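Local coordinates for protein DNA-3-methyladenine glycosidase (Bacillus halodurans, PDB 2H56) that is a mostly helical member of the HhH-GPD superfamily of base excision DNA repair proteins, at residues A[28-31]-A[32-35]; A[55-58]-A[59-63]; A[111-114]-A[115-119]. All coordinates share one frame; numbering follows the deposited sequence.

Contact 1: residues A[28-31]-A[32-35]; sequences AQDS and RLFQ
Asp-30 caps the helix 31-40 from the position just before it: OD1 accepts from Leu-33 N, an amide of the first turn, at 3.1 Å, the N-H pointing almost straight at it (164°) but arriving from well above the carboxylate plane. With CG placed anti to the backbone N (chi1 -167°), the acid folds over the helix end, where CG lies 3.5 Å from Leu-33 CB and the two side chains cross at a slant. This is a helix N-cap made by an aspartate, joining the loop that follows helix 21-27 to the next helix. OD2, the other carboxylate oxygen, is taken by Tyr-180 OH and Trp-198 NE1, so the buried acid is gripped at both oxygens, which should limit its rotation. The backbone adds a bond from Phe-34 N to Asp-30 O at 3.1 Å. Ser-31, the first residue of the helix, works through its main chain: its carbonyl oxygen accepts from Gln-35 N at 2.9 Å in a routine helical bond, and the aliphatic start of Gln-35 leans on the same oxygen, CG at 3.3 Å. The Arg-32 side chain meets Asp-30 through CB, 3.7 Å from OD1; it then bends at chi3 (80°) and leads off to Leu-179 O through NE and to a salt bridge with Glu-224 through NH2.

Contact 2: residues A[55-58]-A[59-63]; sequences LVSS and IVEQQ
Leu-55 O takes the amide of Ile-59 at 2.9 Å, an ordinary helical i to i+4 bond, and the Ile-59 side chain lies along the same carbonyl, with CD1 3.3 Å from Leu-55 O. The leucine side chain packs on Leu-123 and Ile-146, the latter in the hairpin of the helix-hairpin-helix motif that names the superfamily. Val-56 repeats the pattern one step on: its O accepts from Val-60 N at 2.9 Å. The CG2 branch of Val-60, beside its own backbone N, rests 3.5 Å from that carbonyl oxygen, and the valine goes on to meet Ile-72 of helix 66-80. At Ser-57 the contact turns polar. Its carbonyl oxygen receives Glu-61 N at 3.1 Å on a rather bent path (144°) and is also brushed by Glu-61 CG at 3.3 Å. With CG beside the backbone N (chi1 -72°) and the chain extended beyond it, the glutamate runs back over the preceding turn, which puts OE2 3.3 Å from Ser-57 OG. Ser-58 meets this last turn mostly through its main chain, and its hydroxyl bonds back to Ser-54 O within the helix. Further on, Gln-62 N bonds three residues back, to Ile-59 O, and Lys-107 NZ takes up the carbonyls of Val-60 and Gln-62. The carbonyl oxygens of Leu-55 and Val-56 thus meet aliphatic branches of Ile-59 and Val-60, whereas that of Ser-57 meets the Glu-61 chain, whose carboxylate would make its surroundings more polar.

Contact 3: residues A[111-114]-A[115-119]; sequences IRHV and CEHVE
His-117 leans back along the helix 105-119 onto His-113, one turn earlier, and the two imidazoles form a T-shaped pair. Its CB begins over the backbone, 3.6 Å from His-113 O, the same oxygen that accepts the His-117 amide in the helical i to i+4 bond. CG stays near that carbonyl as well. CD2 is where backbone contact gives way to ring contact: it lies 3.3 Å from His-113 O, yet also stands 3.7 Å above the His-113 ring plane, over its centre. NE2, the tip, comes to 3.3 Å from His-113 CE1. An edge of His-117 is thus directed at a face of His-113, with ring planes 64° apart and centroids separated by 4.5 Å. A chi1 of -153° swings the receiving ring along the helix toward His-117, and Lys-144 N, bonded to ND1, should steady it. Lys-144 belongs to the hairpin of the helix-hairpin-helix motif, whose Gly-Ile-Gly signature follows it directly, so His-113 links helix 105-119 to that hairpin; Ile-143 packs against both histidines. His-113 NE2, which also lies at the edge of the His-117 ring, has a weak, long bond to a water that donates to Glu-116 OE2 at 2.9 Å. The Glu-116 carboxylate stands steeply to the His-113 ring, 80° between planes, and OE2 also forms a salt bridge with Arg-122. On another flank Val-114 CG1 meets Val-118 CG2 at 4.2 Å, while Cys-115 packs on Phe-52 and Leu-90.

All three contacts are local, each within one continuous stretch, so none closes a long loop; they follow one another in series without nesting or crossing. Contact 1, nearest the N terminus, opens helix 31-40 and binds it to helix 170-180. Contact 2, in the later part of helix 51-61, lies on the opposite side of the chain's centre, the centres of the two contacts about 35 Å apart. Contact 3 comes later, on helix 105-119, and its centre is about 14 Å from that of contact 2. These two touch: Ile-59 CD1 meets Val-114 CG2 at 3.5 Å, and Val-56 packs on Ile-111. Helices 51-61 and 105-119 are thereby joined, and both reach the hairpin of the helix-hairpin-helix motif.

Contact 1: residues A[28-31]-A[32-35]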
ATOM      1  N   ALA A  28       6.852  -5.516 -21.224  1.00 68.05           N
ATOM      2  CA  ALA A  28       6.689  -5.989 -22.633  1.00 64.68           C
ATOM      3  C   ALA A  28       6.286  -4.886 -23.620  1.00 63.80           C
ATOM      4  O   ALA A  28       6.786  -4.814 -24.721  1.00 63.51           O
ATOM      5  CB  ALA A  28       5.703  -7.124 -22.705  1.00 59.67           C
ATOM      6  N   GLN A  29       5.382  -4.024 -23.209  1.00 66.98           N
ATOM      7  CA  GLN A  29       4.851  -3.018 -24.092  1.00 69.10           C
ATOM      8  C   GLN A  29       5.154  -1.636 -23.564  1.00 70.27           C
ATOM      9  O   GLN A  29       4.382  -0.715 -23.812  1.00 73.50           O
ATOM     10  CB  GLN A  29       3.348  -3.199 -24.246  1.00 69.31           C
ATOM     11  CG  GLN A  29       2.911  -4.639 -24.481  1.00 66.28           C
ATOM     12  CD  GLN A  29       1.429  -4.718 -24.726  1.00 64.55           C
ATOM     13  OE1 GLN A  29       0.979  -4.954 -25.838  1.00 75.93           O
ATOM     14  NE2 GLN A  29       0.663  -4.465 -23.704  1.00 74.23           N
ATOM     15  N   ASP A  30       6.314  -1.493 -22.909  1.00 69.79           N
ATOM     16  CA  ASP A  30       6.779  -0.229 -22.315  1.00 67.00           C
ATOM     17  C   ASP A  30       8.325  -0.194 -22.212  1.00 64.62           C
ATOM     18  O   ASP A  30       8.897  -0.617 -21.218  1.00 65.65           O
ATOM     19  CB  ASP A  30       6.183  -0.132 -20.908  1.00 68.59           C
ATOM     20  CG  ASP A  30       6.322   1.248 -20.287  1.00 68.84           C
ATOM     21  OD1 ASP A  30       7.209   2.023 -20.735  1.00 65.49           O
ATOM     22  OD2 ASP A  30       5.513   1.543 -19.348  1.00 65.88           O
ATOM     23  N   SER A  31       9.004   0.323 -23.221  1.00 62.81           N
ATOM     24  CA  SER A  31      10.464   0.356 -23.201  1.00 63.52           C
ATOM     25  C   SER A  31      11.091   1.374 -22.269  1.00 62.45           C
ATOM     26  O   SER A  31      12.252   1.247 -21.915  1.00 61.00           O
ATOM     27  CB  SER A  31      11.001   0.601 -24.596  1.00 63.21           C
ATOM     28  OG  SER A  31      10.915  -0.595 -25.311  1.00 69.22           O
ATOM     29  N   ARG A  32      10.353   2.415 -21.932  1.00 64.00           N
ATOM     30  CA  ARG A  32      10.832   3.406 -20.987  1.00 65.97           C
ATOM     31  C   ARG A  32      10.953   2.743 -19.643  1.00 64.32           C
ATOM     32  O   ARG A  32      11.942   2.934 -18.938  1.00 61.83           O
ATOM     33  CB  ARG A  32       9.863   4.591 -20.870  1.00 66.15           C
ATOM     34  CG  ARG A  32       9.790   5.431 -22.101  1.00 67.88           C
ATOM     35  CD  ARG A  32       8.864   6.640 -21.958  1.00 70.38           C
ATOM     36  NE  ARG A  32       9.553   7.701 -21.232  1.00 80.60           N
ATOM     37  CZ  ARG A  32      10.017   8.820 -21.767  1.00 80.30           C
ATOM     38  NH1 ARG A  32       9.873   9.081 -23.055  1.00 83.20           N
ATOM     39  NH2 ARG A  32      10.629   9.696 -20.989  1.00 83.10           N
ATOM     40  N   LEU A  33       9.927   1.976 -19.289  1.00 65.15           N
ATOM     41  CA  LEU A  33       9.935   1.234 -18.028  1.00 67.44           C
ATOM     42  C   LEU A  33      11.058   0.203 -18.038  1.00 68.18           C
ATOM     43  O   LEU A  33      11.753   0.023 -17.037  1.00 70.05           O
ATOM     44  CB  LEU A  33       8.571   0.592 -17.752  1.00 67.56           C
ATOM     45  CG  LEU A  33       8.379  -0.070 -16.384  1.00 70.01           C
ATOM     46  CD1 LEU A  33       8.626   0.953 -15.294  1.00 52.97           C
ATOM     47  CD2 LEU A  33       6.986  -0.762 -16.262  1.00 67.87           C
ATOM     48  N   PHE A  34      11.276  -0.426 -19.187  1.00 67.93           N
ATOM     49  CA  PHE A  34      12.365  -1.369 -19.317  1.00 68.61           C
ATOM     50  C   PHE A  34      13.736  -0.724 -19.078  1.00 70.78           C
ATOM     51  O   PHE A  34      14.570  -1.293 -18.363  1.00 74.26           O
ATOM     52  CB  PHE A  34      12.348  -2.004 -20.706  1.00 68.48           C
ATOM     53  CG  PHE A  34      13.509  -2.939 -20.953  1.00 68.64           C
ATOM     54  CD1 PHE A  34      13.437  -4.264 -20.589  1.00 67.37           C
ATOM     55  CD2 PHE A  34      14.684  -2.472 -21.492  1.00 64.95           C
ATOM     56  CE1 PHE A  34      14.506  -5.108 -20.804  1.00 65.72           C
ATOM     57  CE2 PHE A  34      15.751  -3.312 -21.692  1.00 66.39           C
ATOM     58  CZ  PHE A  34      15.655  -4.631 -21.351  1.00 65.68           C
ATOM     59  N   GLN A  35      13.986   0.409 -19.745  1.00 69.05           N
ATOM     60  CA  GLN A  35      15.232   1.172 -19.580  1.00 67.29           C
ATOM     61  C   GLN A  35      15.464   1.523 -18.092  1.00 66.26           C
ATOM     62  O   GLN A  35      16.582   1.439 -17.584  1.00 63.24           O
ATOM     63  CB  GLN A  35      15.217   2.443 -20.451  1.00 65.71           C
ATOM     64  CG  GLN A  35      15.467   2.178 -21.932  1.00 66.22           C
ATOM     65  CD  GLN A  35      15.464   3.434 -22.801  1.00 68.51           C
ATOM     66  OE1 GLN A  35      16.522   3.928 -23.184  1.00 73.70           O
ATOM     67  NE2 GLN A  35      14.275   3.947 -23.128  1.00 66.98           N
TER

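Contact 2: residues A[55-58]-A[59-63]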
ATOM      1  N   LEU A  55      -4.830  -3.874   9.280  1.00 71.71           N
ATOM      2  CA  LEU A  55      -5.828  -2.812   9.160  1.00 72.19           C
ATOM      3  C   LEU A  55      -5.755  -1.894  10.384  1.00 72.91           C
ATOM      4  O   LEU A  55      -5.815  -0.671  10.269  1.00 76.61           O
ATOM      5  CB  LEU A  55      -7.235  -3.385   9.010  1.00 72.16           C
ATOM      6  CG  LEU A  55      -7.690  -3.737   7.602  1.00 70.15           C
ATOM      7  CD1 LEU A  55      -9.035  -4.452   7.613  1.00 67.18           C
ATOM      8  CD2 LEU A  55      -7.767  -2.435   6.804  1.00 74.84           C
ATOM      9  N   VAL A  56      -5.618  -2.491  11.561  1.00 69.11           N
ATOM     10  CA  VAL A  56      -5.568  -1.716  12.775  1.00 67.78           C
ATOM     11  C   VAL A  56      -4.328  -0.820  12.770  1.00 69.42           C
ATOM     12  O   VAL A  56      -4.418   0.375  12.991  1.00 71.12           O
ATOM     13  CB  VAL A  56      -5.586  -2.631  14.003  1.00 66.46           C
ATOM     14  CG1 VAL A  56      -5.399  -1.813  15.258  1.00 61.33           C
ATOM     15  CG2 VAL A  56      -6.888  -3.416  14.027  1.00 65.14           C
ATOM     16  N   SER A  57      -3.176  -1.414  12.504  1.00 70.62           N
ATOM     17  CA  SER A  57      -1.953  -0.670  12.305  1.00 72.82           C
ATOM     18  C   SER A  57      -2.094   0.425  11.231  1.00 73.32           C
ATOM     19  O   SER A  57      -1.598   1.521  11.404  1.00 76.19           O
ATOM     20  CB  SER A  57      -0.837  -1.625  11.900  1.00 74.05           C
ATOM     21  OG  SER A  57       0.428  -0.990  12.036  1.00 85.41           O
ATOM     22  N   SER A  58      -2.770   0.145  10.129  1.00 72.64           N
ATOM     23  CA  SER A  58      -2.975   1.169   9.119  1.00 73.98           C
ATOM     24  C   SER A  58      -3.780   2.334   9.652  1.00 71.51           C
ATOM     25  O   SER A  58      -3.469   3.489   9.342  1.00 73.16           O
ATOM     26  CB  SER A  58      -3.672   0.597   7.890  1.00 75.62           C
ATOM     27  OG  SER A  58      -2.881  -0.442   7.317  1.00 90.32           O
ATOM     28  N   ILE A  59      -4.810   2.053  10.441  1.00 69.13           N
ATOM     29  CA  ILE A  59      -5.584   3.142  11.077  1.00 70.19           C
ATOM     30  C   ILE A  59      -4.717   3.938  12.074  1.00 70.87           C
ATOM     31  O   ILE A  59      -4.756   5.160  12.074  1.00 70.79           O
ATOM     32  CB  ILE A  59      -6.861   2.587  11.728  1.00 71.61           C
ATOM     33  CG1 ILE A  59      -7.854   2.185  10.620  1.00 73.64           C
ATOM     34  CG2 ILE A  59      -7.479   3.581  12.674  1.00 55.95           C
ATOM     35  CD1 ILE A  59      -8.631   0.975  10.963  1.00 73.64           C
ATOM     36  N   VAL A  60      -3.879   3.257  12.862  1.00 70.53           N
ATOM     37  CA  VAL A  60      -3.060   3.947  13.842  1.00 69.63           C
ATOM     38  C   VAL A  60      -2.078   4.887  13.187  1.00 68.56           C
ATOM     39  O   VAL A  60      -1.791   5.951  13.717  1.00 68.02           O
ATOM     40  CB  VAL A  60      -2.374   2.978  14.801  1.00 70.85           C
ATOM     41  CG1 VAL A  60      -1.342   3.707  15.698  1.00 65.71           C
ATOM     42  CG2 VAL A  60      -3.432   2.328  15.661  1.00 64.61           C
ATOM     43  N   GLU A  61      -1.627   4.528  12.007  1.00 68.95           N
ATOM     44  CA  GLU A  61      -0.646   5.345  11.280  1.00 71.14           C
ATOM     45  C   GLU A  61      -1.185   6.654  10.735  1.00 69.38           C
ATOM     46  O   GLU A  61      -0.447   7.615  10.612  1.00 72.86           O
ATOM     47  CB  GLU A  61      -0.029   4.550  10.118  1.00 70.27           C
ATOM     48  CG  GLU A  61       0.925   3.464  10.578  1.00 84.17           C
ATOM     49  CD  GLU A  61       1.185   2.389   9.530  1.00 98.38           C
ATOM     50  OE1 GLU A  61       0.944   2.641   8.314  1.00108.23           O
ATOM     51  OE2 GLU A  61       1.635   1.287   9.943  1.00103.77           O
ATOM     52  N   GLN A  62      -2.447   6.713  10.362  1.00 66.82           N
ATOM     53  CA  GLN A  62      -2.955   7.950   9.748  1.00 66.42           C
ATOM     54  C   GLN A  62      -2.504   9.231  10.460  1.00 66.24           C
ATOM     55  O   GLN A  62      -2.677   9.354  11.674  1.00 65.50           O
ATOM     56  CB  GLN A  62      -4.475   7.959   9.703  1.00 66.83           C
ATOM     57  CG  GLN A  62      -5.100   6.872   8.806  1.00 69.66           C
ATOM     58  CD  GLN A  62      -6.558   6.660   9.113  1.00 76.11           C
ATOM     59  OE1 GLN A  62      -7.061   7.117  10.147  1.00 78.74           O
ATOM     60  NE2 GLN A  62      -7.254   5.963   8.219  1.00 74.68           N
ATOM     61  N   GLN A  63      -1.941  10.163   9.676  1.00 66.15           N
ATOM     62  CA  GLN A  63      -1.577  11.521  10.089  1.00 66.40           C
ATOM     63  C   GLN A  63      -0.378  11.542  11.039  1.00 67.48           C
ATOM     64  O   GLN A  63      -0.050  12.571  11.605  1.00 70.05           O
ATOM     65  CB  GLN A  63      -2.762  12.289  10.715  1.00 64.76           C
ATOM     66  CG  GLN A  63      -4.083  12.341   9.930  1.00 67.31           C
ATOM     67  CD  GLN A  63      -5.203  13.244  10.619  1.00 72.20           C
ATOM     68  OE1 GLN A  63      -4.928  14.063  11.504  1.00 69.06           O
ATOM     69  NE2 GLN A  63      -6.450  13.072  10.187  1.00 73.01           N
TER

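Contact 3: residues A[111-114]-A[115-119]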
ATOM      1  N   ILE A 111     -11.276   1.595  14.282  1.00 65.83           N
ATOM      2  CA  ILE A 111     -10.815   0.284  14.741  1.00 67.19           C
ATOM      3  C   ILE A 111     -12.007  -0.601  15.162  1.00 66.92           C
ATOM      4  O   ILE A 111     -12.119  -1.777  14.774  1.00 65.49           O
ATOM      5  CB  ILE A 111      -9.793   0.425  15.910  1.00 67.46           C
ATOM      6  CG1 ILE A 111      -8.476   0.989  15.356  1.00 63.07           C
ATOM      7  CG2 ILE A 111      -9.544  -0.938  16.615  1.00 62.80           C
ATOM      8  CD1 ILE A 111      -7.617   1.748  16.362  1.00 56.26           C
ATOM      9  N   ARG A 112     -12.910  -0.026  15.932  1.00 64.68           N
ATOM     10  CA  ARG A 112     -14.131  -0.738  16.283  1.00 63.73           C
ATOM     11  C   ARG A 112     -14.890  -1.197  15.047  1.00 64.02           C
ATOM     12  O   ARG A 112     -15.407  -2.320  15.026  1.00 66.51           O
ATOM     13  CB  ARG A 112     -15.076   0.133  17.111  1.00 61.87           C
ATOM     14  CG  ARG A 112     -14.609   0.469  18.468  1.00 54.91           C
ATOM     15  CD  ARG A 112     -14.164  -0.726  19.283  1.00 62.48           C
ATOM     16  NE  ARG A 112     -13.713  -0.266  20.588  1.00 68.61           N
ATOM     17  CZ  ARG A 112     -13.113  -1.017  21.504  1.00 74.52           C
ATOM     18  NH1 ARG A 112     -12.875  -2.314  21.273  1.00 71.79           N
ATOM     19  NH2 ARG A 112     -12.745  -0.457  22.664  1.00 71.72           N
ATOM     20  N   HIS A 113     -14.955  -0.351  14.030  1.00 59.57           N
ATOM     21  CA  HIS A 113     -15.697  -0.710  12.852  1.00 61.84           C
ATOM     22  C   HIS A 113     -14.981  -1.859  12.135  1.00 61.58           C
ATOM     23  O   HIS A 113     -15.638  -2.737  11.581  1.00 60.95           O
ATOM     24  CB  HIS A 113     -15.909   0.511  11.953  1.00 64.74           C
ATOM     25  CG  HIS A 113     -17.124   0.427  11.088  1.00 70.64           C
ATOM     26  ND1 HIS A 113     -17.077   0.607   9.717  1.00 79.47           N
ATOM     27  CD2 HIS A 113     -18.422   0.189  11.392  1.00 74.71           C
ATOM     28  CE1 HIS A 113     -18.295   0.485   9.213  1.00 75.81           C
ATOM     29  NE2 HIS A 113     -19.127   0.214  10.207  1.00 82.09           N
ATOM     30  N   VAL A 114     -13.649  -1.892  12.172  1.00 60.70           N
ATOM     31  CA  VAL A 114     -12.910  -3.012  11.581  1.00 62.02           C
ATOM     32  C   VAL A 114     -13.257  -4.302  12.322  1.00 64.52           C
ATOM     33  O   VAL A 114     -13.522  -5.348  11.715  1.00 66.36           O
ATOM     34  CB  VAL A 114     -11.401  -2.788  11.653  1.00 64.95           C
ATOM     35  CG1 VAL A 114     -10.616  -4.086  11.333  1.00 62.46           C
ATOM     36  CG2 VAL A 114     -10.996  -1.634  10.740  1.00 60.51           C
ATOM     37  N   CYS A 115     -13.282  -4.230  13.645  1.00 64.15           N
ATOM     38  CA  CYS A 115     -13.653  -5.392  14.444  1.00 64.23           C
ATOM     39  C   CYS A 115     -15.003  -5.909  14.112  1.00 63.68           C
ATOM     40  O   CYS A 115     -15.158  -7.087  13.878  1.00 66.06           O
ATOM     41  CB  CYS A 115     -13.658  -5.040  15.904  1.00 62.67           C
ATOM     42  SG  CYS A 115     -11.999  -4.747  16.505  1.00 72.86           S
ATOM     43  N   GLU A 116     -15.980  -5.017  14.113  1.00 64.65           N
ATOM     44  CA  GLU A 116     -17.342  -5.367  13.746  1.00 67.44           C
ATOM     45  C   GLU A 116     -17.367  -6.115  12.402  1.00 66.12           C
ATOM     46  O   GLU A 116     -18.009  -7.159  12.281  1.00 66.26           O
ATOM     47  CB  GLU A 116     -18.228  -4.104  13.710  1.00 65.97           C
ATOM     48  CG  GLU A 116     -19.692  -4.341  13.285  1.00 76.31           C
ATOM     49  CD  GLU A 116     -20.488  -3.041  12.991  1.00 74.79           C
ATOM     50  OE1 GLU A 116     -20.417  -2.075  13.789  1.00 81.10           O
ATOM     51  OE2 GLU A 116     -21.198  -3.013  11.953  1.00 89.52           O
ATOM     52  N   HIS A 117     -16.664  -5.587  11.407  1.00 63.02           N
ATOM     53  CA  HIS A 117     -16.703  -6.168  10.082  1.00 64.49           C
ATOM     54  C   HIS A 117     -15.979  -7.531  10.001  1.00 63.90           C
ATOM     55  O   HIS A 117     -16.390  -8.398   9.246  1.00 61.21           O
ATOM     56  CB  HIS A 117     -16.073  -5.209   9.059  1.00 65.25           C
ATOM     57  CG  HIS A 117     -17.017  -4.210   8.471  1.00 62.06           C
ATOM     58  ND1 HIS A 117     -17.314  -4.182   7.131  1.00 62.86           N
ATOM     59  CD2 HIS A 117     -17.684  -3.172   9.025  1.00 66.23           C
ATOM     60  CE1 HIS A 117     -18.133  -3.173   6.888  1.00 72.80           C
ATOM     61  NE2 HIS A 117     -18.376  -2.547   8.022  1.00 61.02           N
ATOM     62  N   VAL A 118     -14.883  -7.701  10.737  1.00 63.47           N
ATOM     63  CA  VAL A 118     -14.200  -8.988  10.756  1.00 62.70           C
ATOM     64  C   VAL A 118     -15.058 -10.040  11.488  1.00 61.87           C
ATOM     65  O   VAL A 118     -15.237 -11.146  10.984  1.00 63.78           O
ATOM     66  CB  VAL A 118     -12.739  -8.888  11.347  1.00 64.29           C
ATOM     67  CG1 VAL A 118     -12.114 -10.292  11.553  1.00 55.81           C
ATOM     68  CG2 VAL A 118     -11.864  -8.035  10.441  1.00 54.10           C
ATOM     69  N   GLU A 119     -15.607  -9.703  12.642  1.00 59.53           N
ATOM     70  CA  GLU A 119     -16.324 -10.696  13.453  1.00 63.27           C
ATOM     71  C   GLU A 119     -17.745 -11.038  13.013  1.00 64.11           C
ATOM     72  O   GLU A 119     -18.270 -12.056  13.410  1.00 66.93           O
ATOM     73  CB  GLU A 119     -16.359 -10.242  14.906  1.00 66.23           C
ATOM     74  CG  GLU A 119     -15.009 -10.313  15.610  1.00 76.42           C
ATOM     75  CD  GLU A 119     -15.125  -9.949  17.072  1.00 92.44           C
ATOM     76  OE1 GLU A 119     -15.493  -8.783  17.338  1.00104.41           O
ATOM     77  OE2 GLU A 119     -14.865 -10.819  17.945  1.00101.25           O
TER
HETATM   78  O   HOH W   1     -21.702  -1.850   9.302  1.00 58.33           O